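Local coordinates for protein MATE family efflux transporter (Vibrio cholerae, PDB 6IDP) that probably expels drugs and other toxic compounds across the bacterial membrane as a MATE-family multidrug transporter whose conformation changes in response to protons, at residues Ile63-Val74 with Leu233-Gln244; Ala325-Ala336 with Leu349-Ile358. All blocks are in the same frame, centred on the assembly; numbering follows the deposited sequence.

In the fold
Both contacts pack helices in an all-helical chain, yet they join different kinds of neighbour. Contact 1 comes first along the chain and ties helix 54-80, in the first MatE region, to helix 226-259, whose contacting part belongs to the second, so it bridges the two homologous parts of the transporter about 12 Å from the chain centre. Contact 2 lies within the second region, between helices 303-330 and 332-339 and the nearby helix 343-355, about 24 Å from the centre. The two centres are 35 Å apart on opposite sides of the chain's centre, with nearest atoms about 19 Å apart. Helix 379-435 borders both contacts, and lipid chains lie beside each.

Contact 1: residues Ile63-Val74 with Leu233-Gln244; sequences IQVGLGIATTAV and LGHIMGPAMLSQ. With OLC ((2R)-2,3-dihydroxypropyl (9Z)-octadec-9-enoate), chain B.
The carbonyl oxygen of Leu67 takes two bonds from Thr71. The hydroxyl OG1 of Thr71 comes within 2.6 Å of Leu67 O from above the carbonyl plane, while Thr71 N makes the usual helical bond from the opposite face. This sits in an antiparallel helix pair of the MATE fold, helix 54-80 against helix 226-259, joining the two MatE regions; the local axes come within 7.9 Å at 143°. Small residues permit that closeness. Gly66 presents bare backbone, and its carbonyl oxygen lies 3.7 Å from Met237 CA. One turn on, Ala70 pushes its methyl CB to 3.4 Å from Leu233 O and lodges it against CB of both Ile236 and Met237. Larger side chains close around this centre. Met237, extended from its backbone N through CG to SD (chi1 176°), lies alongside Leu67, SD against CD1, both pointing the same way. Ile69 and Ile236 meet at about a right angle through their CG2 methyls, 4.0 Å apart. At one end Leu233 CD2 packs on Val74 CG2; at the other, Gln244, poorly ordered, rests its amide against Val65 CG1. A monoolein tail lies against Val65 CG2 and the Gln64 amide. Beyond the pair, Thr71 and Leu233 both touch Val94 of helix 84-111. Extended beyond CG, Met241 reaches the same end as Gln244, where its methyl CE lies 3.6 Å from Ile63 O and 3.7 Å from Ile63 CG2.

Contact 2: residues Ala325-Ala336 with Leu349-Ile358; sequences ALVTYVFATPLA and LNLHLVIVPI. With OLC ((2R)-2,3-dihydroxypropyl (9Z)-octadec-9-enoate), chain E; OLC ((2R)-2,3-dihydroxypropyl (9Z)-octadec-9-enoate), chain D.
Asn350 reaches across to Thr333, its CG swung away from the backbone N (chi1 -165°). Its CB rests 4.2 Å from Ala336 CB. Farther out, OD1 passes the methyl CB of Ala332 at 3.5 Å and accepts a hydrogen bond from a water that is also hydrogen-bonded to Thr333 OG1. ND2 finishes the chain by donating to Thr333 OG1 at 2.7 Å, N-H...O angle 153°, with the hydroxyl tilted slightly from the amide plane. Amide, hydroxyl and water thus close a small polar ring in a largely apolar, roughly antiparallel helical hairpin, whose first arm breaks at Phe331. Next to it, Leu353 fits knob-into-hole among Thr328, Ala332, Leu335 and Ala336. Another water donates to both Ala325 O and Leu353 O, bridging the backbones nearer Pro357. Tyr329 turns a ring edge to Val354 O, CD1 lying 3.8 Å from that oxygen, while one monoolein tail passes over a face of the ring and a second approaches its OH. Around the hairpin, Thr328 and Leu353 meet Phe275 of helix 263-279, and the ring of His352 packs edge-to-face with Phe411 of helix 379-435.

Contact 1: residues Ile63-Val74 with Leu233-Gln244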
# COMPACT_ATOMS: atom_id res chain seq x y z
N ILE A 63 -5.16 3.01 7.92
CA ILE A 63 -5.48 2.31 9.16
C ILE A 63 -5.46 0.80 8.97
O ILE A 63 -4.85 0.08 9.76
CB ILE A 63 -6.84 2.76 9.71
CG1 ILE A 63 -6.72 4.15 10.36
CG2 ILE A 63 -7.38 1.76 10.73
CD1 ILE A 63 -8.04 4.76 10.77
N GLN A 64 -6.12 0.32 7.92
CA GLN A 64 -6.21 -1.12 7.68
C GLN A 64 -4.86 -1.71 7.28
O GLN A 64 -4.57 -2.87 7.59
CB GLN A 64 -7.27 -1.43 6.62
CG GLN A 64 -6.85 -1.18 5.18
CD GLN A 64 -7.98 -1.43 4.20
OE1 GLN A 64 -9.01 -0.77 4.24
NE2 GLN A 64 -7.78 -2.39 3.30
N VAL A 65 -4.03 -0.92 6.60
CA VAL A 65 -2.69 -1.39 6.23
C VAL A 65 -1.82 -1.50 7.47
O VAL A 65 -1.10 -2.48 7.65
CB VAL A 65 -2.03 -0.46 5.18
CG1 VAL A 65 -0.55 -0.76 5.07
CG2 VAL A 65 -2.71 -0.64 3.83
N GLY A 66 -1.90 -0.49 8.34
CA GLY A 66 -1.20 -0.51 9.61
C GLY A 66 -1.51 -1.73 10.46
O GLY A 66 -0.61 -2.30 11.08
N LEU A 67 -2.77 -2.15 10.48
CA LEU A 67 -3.16 -3.35 11.22
C LEU A 67 -2.68 -4.61 10.50
O LEU A 67 -2.29 -5.59 11.13
CB LEU A 67 -4.67 -3.40 11.43
CG LEU A 67 -5.21 -4.65 12.14
CD1 LEU A 67 -4.50 -4.86 13.48
CD2 LEU A 67 -6.71 -4.56 12.34
N GLY A 68 -2.71 -4.58 9.17
CA GLY A 68 -2.23 -5.70 8.37
C GLY A 68 -0.75 -5.95 8.59
O GLY A 68 -0.32 -7.11 8.69
N ILE A 69 0.02 -4.88 8.66
CA ILE A 69 1.45 -4.97 8.93
C ILE A 69 1.71 -5.57 10.32
O ILE A 69 2.57 -6.43 10.48
CB ILE A 69 2.13 -3.58 8.81
CG1 ILE A 69 2.09 -3.09 7.36
CG2 ILE A 69 3.56 -3.62 9.32
CD1 ILE A 69 2.65 -1.69 7.15
N ALA A 70 0.94 -5.13 11.32
CA ALA A 70 1.08 -5.65 12.68
C ALA A 70 0.68 -7.12 12.76
O ALA A 70 1.33 -7.92 13.42
CB ALA A 70 0.25 -4.83 13.65
N THR A 71 -0.41 -7.45 12.08
CA THR A 71 -0.92 -8.81 12.02
C THR A 71 0.11 -9.78 11.46
O THR A 71 0.35 -10.84 12.03
CB THR A 71 -2.20 -8.88 11.17
OG1 THR A 71 -3.19 -8.00 11.71
CG2 THR A 71 -2.75 -10.30 11.13
N THR A 72 0.72 -9.40 10.34
CA THR A 72 1.68 -10.27 9.67
C THR A 72 2.93 -10.49 10.52
O THR A 72 3.39 -11.62 10.66
CB THR A 72 2.08 -9.70 8.29
OG1 THR A 72 0.99 -9.86 7.38
CG2 THR A 72 3.29 -10.41 7.74
N ALA A 73 3.45 -9.41 11.09
CA ALA A 73 4.67 -9.49 11.88
C ALA A 73 4.51 -10.31 13.16
O ALA A 73 5.36 -11.14 13.49
CB ALA A 73 5.16 -8.09 12.22
N VAL A 74 3.42 -10.08 13.89
CA VAL A 74 3.26 -10.73 15.19
C VAL A 74 2.83 -12.19 15.04
O VAL A 74 3.35 -13.07 15.74
CB VAL A 74 2.24 -9.98 16.06
CG1 VAL A 74 2.03 -10.70 17.39
CG2 VAL A 74 2.71 -8.55 16.30
N LEU A 233 0.50 -6.15 19.26
CA LEU A 233 -0.03 -5.66 17.99
C LEU A 233 0.14 -4.15 17.87
O LEU A 233 0.57 -3.64 16.84
CB LEU A 233 -1.51 -6.04 17.84
CG LEU A 233 -1.81 -7.52 17.60
CD1 LEU A 233 -3.30 -7.81 17.76
CD2 LEU A 233 -1.32 -7.96 16.22
N GLY A 234 -0.18 -3.44 18.95
CA GLY A 234 -0.12 -1.99 18.97
C GLY A 234 1.27 -1.41 18.79
O GLY A 234 1.43 -0.33 18.23
N HIS A 235 2.27 -2.14 19.27
CA HIS A 235 3.67 -1.73 19.14
C HIS A 235 4.09 -1.56 17.68
O HIS A 235 4.96 -0.75 17.36
CB HIS A 235 4.59 -2.75 19.82
CG HIS A 235 6.05 -2.48 19.60
ND1 HIS A 235 6.71 -1.42 20.18
CD2 HIS A 235 6.97 -3.14 18.86
CE1 HIS A 235 7.97 -1.44 19.81
NE2 HIS A 235 8.16 -2.47 19.01
N ILE A 236 3.48 -2.35 16.80
CA ILE A 236 3.77 -2.26 15.37
C ILE A 236 2.80 -1.32 14.69
O ILE A 236 3.19 -0.45 13.91
CB ILE A 236 3.68 -3.64 14.68
CG1 ILE A 236 4.49 -4.69 15.44
CG2 ILE A 236 4.14 -3.53 13.23
CD1 ILE A 236 5.97 -4.66 15.16
N MET A 237 1.52 -1.49 15.00
CA MET A 237 0.43 -0.79 14.33
C MET A 237 0.50 0.72 14.51
O MET A 237 0.21 1.47 13.57
CB MET A 237 -0.91 -1.32 14.85
CG MET A 237 -2.11 -0.59 14.29
SD MET A 237 -3.65 -1.34 14.85
CE MET A 237 -3.32 -1.51 16.60
N GLY A 238 0.86 1.17 15.70
CA GLY A 238 1.01 2.59 15.98
C GLY A 238 1.95 3.29 15.01
O GLY A 238 1.51 4.14 14.23
N PRO A 239 3.25 2.95 15.06
CA PRO A 239 4.24 3.51 14.14
C PRO A 239 3.93 3.25 12.67
O PRO A 239 4.23 4.09 11.82
CB PRO A 239 5.54 2.80 14.55
CG PRO A 239 5.33 2.44 15.97
CD PRO A 239 3.87 2.09 16.08
N ALA A 240 3.34 2.09 12.37
CA ALA A 240 3.02 1.73 10.99
C ALA A 240 1.93 2.63 10.42
O ALA A 240 1.97 2.98 9.24
CB ALA A 240 2.61 0.27 10.90
N MET A 241 0.96 2.99 11.25
CA MET A 241 -0.09 3.91 10.85
C MET A 241 0.47 5.30 10.55
O MET A 241 0.07 5.94 9.58
CB MET A 241 -1.17 4.01 11.92
CG MET A 241 -2.19 2.90 11.90
SD MET A 241 -3.50 3.20 13.10
CE MET A 241 -4.46 1.70 12.94
N LEU A 242 1.37 5.75 11.42
CA LEU A 242 2.03 7.04 11.23
C LEU A 242 2.76 7.11 9.90
O LEU A 242 2.80 8.16 9.26
CB LEU A 242 3.00 7.31 12.38
CG LEU A 242 2.48 8.15 13.54
CD1 LEU A 242 3.57 8.31 14.60
CD2 LEU A 242 2.02 9.50 13.04
N SER A 243 3.34 5.99 9.49
CA SER A 243 4.09 5.92 8.24
C SER A 243 3.18 6.12 7.03
O SER A 243 3.62 6.59 5.99
CB SER A 243 4.83 4.59 8.13
OG SER A 243 5.85 4.50 9.10
N GLN A 244 1.91 5.74 7.17
CA GLN A 244 0.94 5.91 6.10
C GLN A 244 0.50 7.36 6.00
O GLN A 244 0.01 7.81 4.97
CB GLN A 244 -0.27 5.01 6.33
CG GLN A 244 0.07 3.54 6.56
CD GLN A 244 0.76 2.92 5.36
OE1 GLN A 244 0.39 3.16 4.22
NE2 GLN A 244 1.78 2.11 5.63
C18 OLC B . -9.32 -6.62 -1.56
C10 OLC B . -4.13 -1.94 -0.68
C9 OLC B . -2.82 -2.26 -0.68
C17 OLC B . -8.72 -5.78 -0.45
C11 OLC B . -4.90 -1.90 0.62
C8 OLC B . -2.10 -2.57 0.61
C16 OLC B . -9.69 -4.67 -0.08
C12 OLC B . -6.38 -1.72 0.34
C15 OLC B . -8.93 -3.45 0.38
C13 OLC B . -6.82 -2.72 -0.71
C14 OLC B . -8.33 -2.73 -0.81

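Contact 2: residues Ala325-Ala336 with Leu349-Ile358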
# COMPACT_ATOMS: atom_id res chain seq x y z
N ALA A 325 14.27 0.97 -15.96
CA ALA A 325 14.81 2.30 -16.22
C ALA A 325 15.44 2.38 -17.61
O ALA A 325 15.25 3.36 -18.33
CB ALA A 325 15.82 2.68 -15.16
N LEU A 326 16.19 1.35 -17.98
CA LEU A 326 16.84 1.31 -19.29
C LEU A 326 15.83 1.28 -20.42
O LEU A 326 15.94 2.05 -21.38
CB LEU A 326 17.77 0.09 -19.38
CG LEU A 326 19.14 0.25 -18.72
CD1 LEU A 326 19.89 -1.07 -18.71
CD2 LEU A 326 19.94 1.32 -19.44
N VAL A 327 14.85 0.39 -20.31
CA VAL A 327 13.79 0.29 -21.31
C VAL A 327 13.03 1.62 -21.42
O VAL A 327 12.75 2.10 -22.52
CB VAL A 327 12.80 -0.85 -20.97
CG1 VAL A 327 11.64 -0.86 -21.95
CG2 VAL A 327 13.52 -2.19 -20.97
N THR A 328 12.71 2.21 -20.27
CA THR A 328 12.00 3.48 -20.22
C THR A 328 12.82 4.61 -20.82
O THR A 328 12.29 5.49 -21.50
CB THR A 328 11.61 3.85 -18.77
OG1 THR A 328 10.86 2.77 -18.19
CG2 THR A 328 10.77 5.12 -18.75
N TYR A 329 14.13 4.59 -20.55
CA TYR A 329 15.06 5.59 -21.06
C TYR A 329 15.11 5.56 -22.58
O TYR A 329 15.08 6.61 -23.23
CB TYR A 329 16.45 5.34 -20.48
CG TYR A 329 17.49 6.41 -20.75
CD1 TYR A 329 17.58 7.53 -19.95
CD2 TYR A 329 18.40 6.27 -21.79
CE1 TYR A 329 18.54 8.51 -20.18
CE2 TYR A 329 19.36 7.24 -22.03
CZ TYR A 329 19.43 8.35 -21.22
OH TYR A 329 20.39 9.31 -21.45
N VAL A 330 15.20 4.36 -23.15
CA VAL A 330 15.26 4.21 -24.59
C VAL A 330 13.97 4.70 -25.26
O VAL A 330 14.02 5.38 -26.28
CB VAL A 330 15.51 2.74 -24.98
CG1 VAL A 330 15.45 2.57 -26.49
CG2 VAL A 330 16.86 2.27 -24.45
N PHE A 331 12.83 4.37 -24.67
CA PHE A 331 11.55 4.64 -25.31
C PHE A 331 10.75 5.76 -24.64
O PHE A 331 9.53 5.83 -24.78
CB PHE A 331 10.71 3.35 -25.33
CG PHE A 331 11.32 2.23 -26.13
CD1 PHE A 331 11.41 2.31 -27.51
CD2 PHE A 331 11.80 1.09 -25.49
CE1 PHE A 331 11.97 1.28 -28.25
CE2 PHE A 331 12.35 0.05 -26.22
CZ PHE A 331 12.44 0.14 -27.60
N ALA A 332 11.44 6.66 -23.94
CA ALA A 332 10.79 7.72 -23.18
C ALA A 332 9.91 8.63 -24.03
O ALA A 332 8.79 8.97 -23.64
CB ALA A 332 11.83 8.55 -22.44
N THR A 333 10.41 9.03 -25.20
CA THR A 333 9.66 9.95 -26.05
C THR A 333 8.35 9.32 -26.56
O THR A 333 7.28 9.90 -26.35
CB THR A 333 10.51 10.44 -27.25
OG1 THR A 333 11.65 11.15 -26.75
CG2 THR A 333 9.70 11.37 -28.15
N PRO A 334 8.41 8.14 -27.22
CA PRO A 334 7.11 7.60 -27.64
C PRO A 334 6.19 7.22 -26.48
O PRO A 334 4.97 7.28 -26.63
CB PRO A 334 7.50 6.36 -28.46
CG PRO A 334 8.85 6.00 -27.99
CD PRO A 334 9.52 7.30 -27.67
N LEU A 335 6.76 6.85 -25.33
CA LEU A 335 5.95 6.55 -24.16
C LEU A 335 5.18 7.79 -23.69
O LEU A 335 3.97 7.73 -23.50
CB LEU A 335 6.82 6.01 -23.02
CG LEU A 335 7.13 4.51 -23.09
CD1 LEU A 335 8.18 4.12 -22.06
CD2 LEU A 335 5.86 3.70 -22.89
N ALA A 336 5.89 8.90 -23.53
CA ALA A 336 5.27 10.16 -23.10
C ALA A 336 4.17 10.60 -24.06
O ALA A 336 3.12 11.08 -23.63
CB ALA A 336 6.33 11.25 -22.98
N LEU A 349 6.91 15.40 -19.36
CA LEU A 349 6.85 13.99 -18.97
C LEU A 349 8.02 13.21 -19.55
O LEU A 349 8.58 12.33 -18.89
CB LEU A 349 5.51 13.38 -19.40
CG LEU A 349 5.31 11.88 -19.13
CD1 LEU A 349 5.44 11.56 -17.64
CD2 LEU A 349 3.97 11.43 -19.67
N ASN A 350 8.39 13.54 -20.79
CA ASN A 350 9.56 12.94 -21.44
C ASN A 350 10.81 13.12 -20.58
O ASN A 350 11.63 12.20 -20.45
CB ASN A 350 9.77 13.57 -22.82
CG ASN A 350 10.71 12.76 -23.71
OD1 ASN A 350 11.48 11.93 -23.23
ND2 ASN A 350 10.65 13.02 -25.01
N LEU A 351 10.94 14.30 -19.98
CA LEU A 351 12.07 14.59 -19.10
C LEU A 351 12.01 13.76 -17.83
O LEU A 351 13.03 13.26 -17.35
CB LEU A 351 12.10 16.08 -18.75
CG LEU A 351 13.36 16.54 -18.01
CD1 LEU A 351 14.59 16.28 -18.86
CD2 LEU A 351 13.25 18.00 -17.65
N HIS A 352 10.82 13.61 -17.27
CA HIS A 352 10.63 12.83 -16.05
C HIS A 352 11.07 11.39 -16.26
O HIS A 352 11.72 10.79 -15.40
CB HIS A 352 9.17 12.88 -15.60
CG HIS A 352 8.86 11.97 -14.46
ND1 HIS A 352 8.85 12.39 -13.15
CD2 HIS A 352 8.53 10.65 -14.44
CE1 HIS A 352 8.54 11.37 -12.36
NE2 HIS A 352 8.35 10.31 -13.12
N LEU A 353 10.73 10.84 -17.42
CA LEU A 353 10.94 9.43 -17.71
C LEU A 353 12.41 9.05 -17.94
O LEU A 353 12.75 7.87 -17.94
CB LEU A 353 10.12 9.01 -18.93
CG LEU A 353 8.60 9.04 -18.73
CD1 LEU A 353 7.89 8.55 -19.99
CD2 LEU A 353 8.21 8.21 -17.52
N VAL A 354 13.27 10.05 -18.14
CA VAL A 354 14.69 9.77 -18.35
C VAL A 354 15.53 10.11 -17.12
O VAL A 354 16.71 9.77 -17.06
CB VAL A 354 15.27 10.56 -19.56
CG1 VAL A 354 14.54 10.19 -20.84
CG2 VAL A 354 15.20 12.06 -19.31
N ILE A 355 14.92 10.78 -16.15
CA ILE A 355 15.64 11.21 -14.96
C ILE A 355 15.29 10.37 -13.73
O ILE A 355 16.18 9.84 -13.06
CB ILE A 355 15.36 12.69 -14.64
CG1 ILE A 355 15.93 13.58 -15.75
CG2 ILE A 355 15.96 13.08 -13.30
CD1 ILE A 355 15.72 15.07 -15.51
N VAL A 356 14.00 10.25 -13.44
CA VAL A 356 13.55 9.62 -12.20
C VAL A 356 13.62 8.07 -12.14
O VAL A 356 14.03 7.53 -11.11
CB VAL A 356 12.10 10.06 -11.88
CG1 VAL A 356 11.63 9.45 -10.57
CG2 VAL A 356 12.02 11.57 -11.81
N PRO A 357 13.22 7.36 -13.22
CA PRO A 357 13.16 5.89 -13.11
C PRO A 357 14.44 5.19 -12.65
O PRO A 357 14.35 4.13 -12.02
CB PRO A 357 12.82 5.46 -14.54
CG PRO A 357 12.04 6.60 -15.08
CD PRO A 357 12.71 7.82 -14.52
N ILE A 358 15.60 5.76 -12.95
CA ILE A 358 16.86 5.13 -12.57
C ILE A 358 17.05 5.15 -11.05
O ILE A 358 17.89 4.44 -10.51
CB ILE A 358 18.06 5.83 -13.27
CG1 ILE A 358 19.35 5.03 -13.10
CG2 ILE A 358 18.23 7.25 -12.75
CD1 ILE A 358 19.25 3.60 -13.61
C8 OLC E . 14.81 12.62 -26.85
C7 OLC E . 15.73 11.53 -26.36
C6 OLC E . 16.64 12.04 -25.26
C5 OLC E . 17.47 10.89 -24.74
C4 OLC E . 17.50 10.91 -23.22
C3 OLC E . 18.19 12.17 -22.73
C2 OLC E . 18.57 11.99 -21.28
C1 OLC E . 19.53 13.09 -20.86
C18 OLC D . 19.99 5.01 -18.00
C10 OLC D . 20.39 13.94 -16.07
C9 OLC D . 21.48 14.60 -16.49
C17 OLC D . 19.46 6.17 -17.20
C11 OLC D . 20.46 13.08 -14.82
C16 OLC D . 20.55 7.20 -16.98
C12 OLC D . 21.17 11.77 -15.14
C15 OLC D . 19.90 8.53 -16.69
C13 OLC D . 20.18 10.78 -15.72
C14 OLC D . 20.89 9.48 -16.05
O HOH W 1 14.75 6.03 -17.34
O HOH W 2 13.40 10.69 -24.63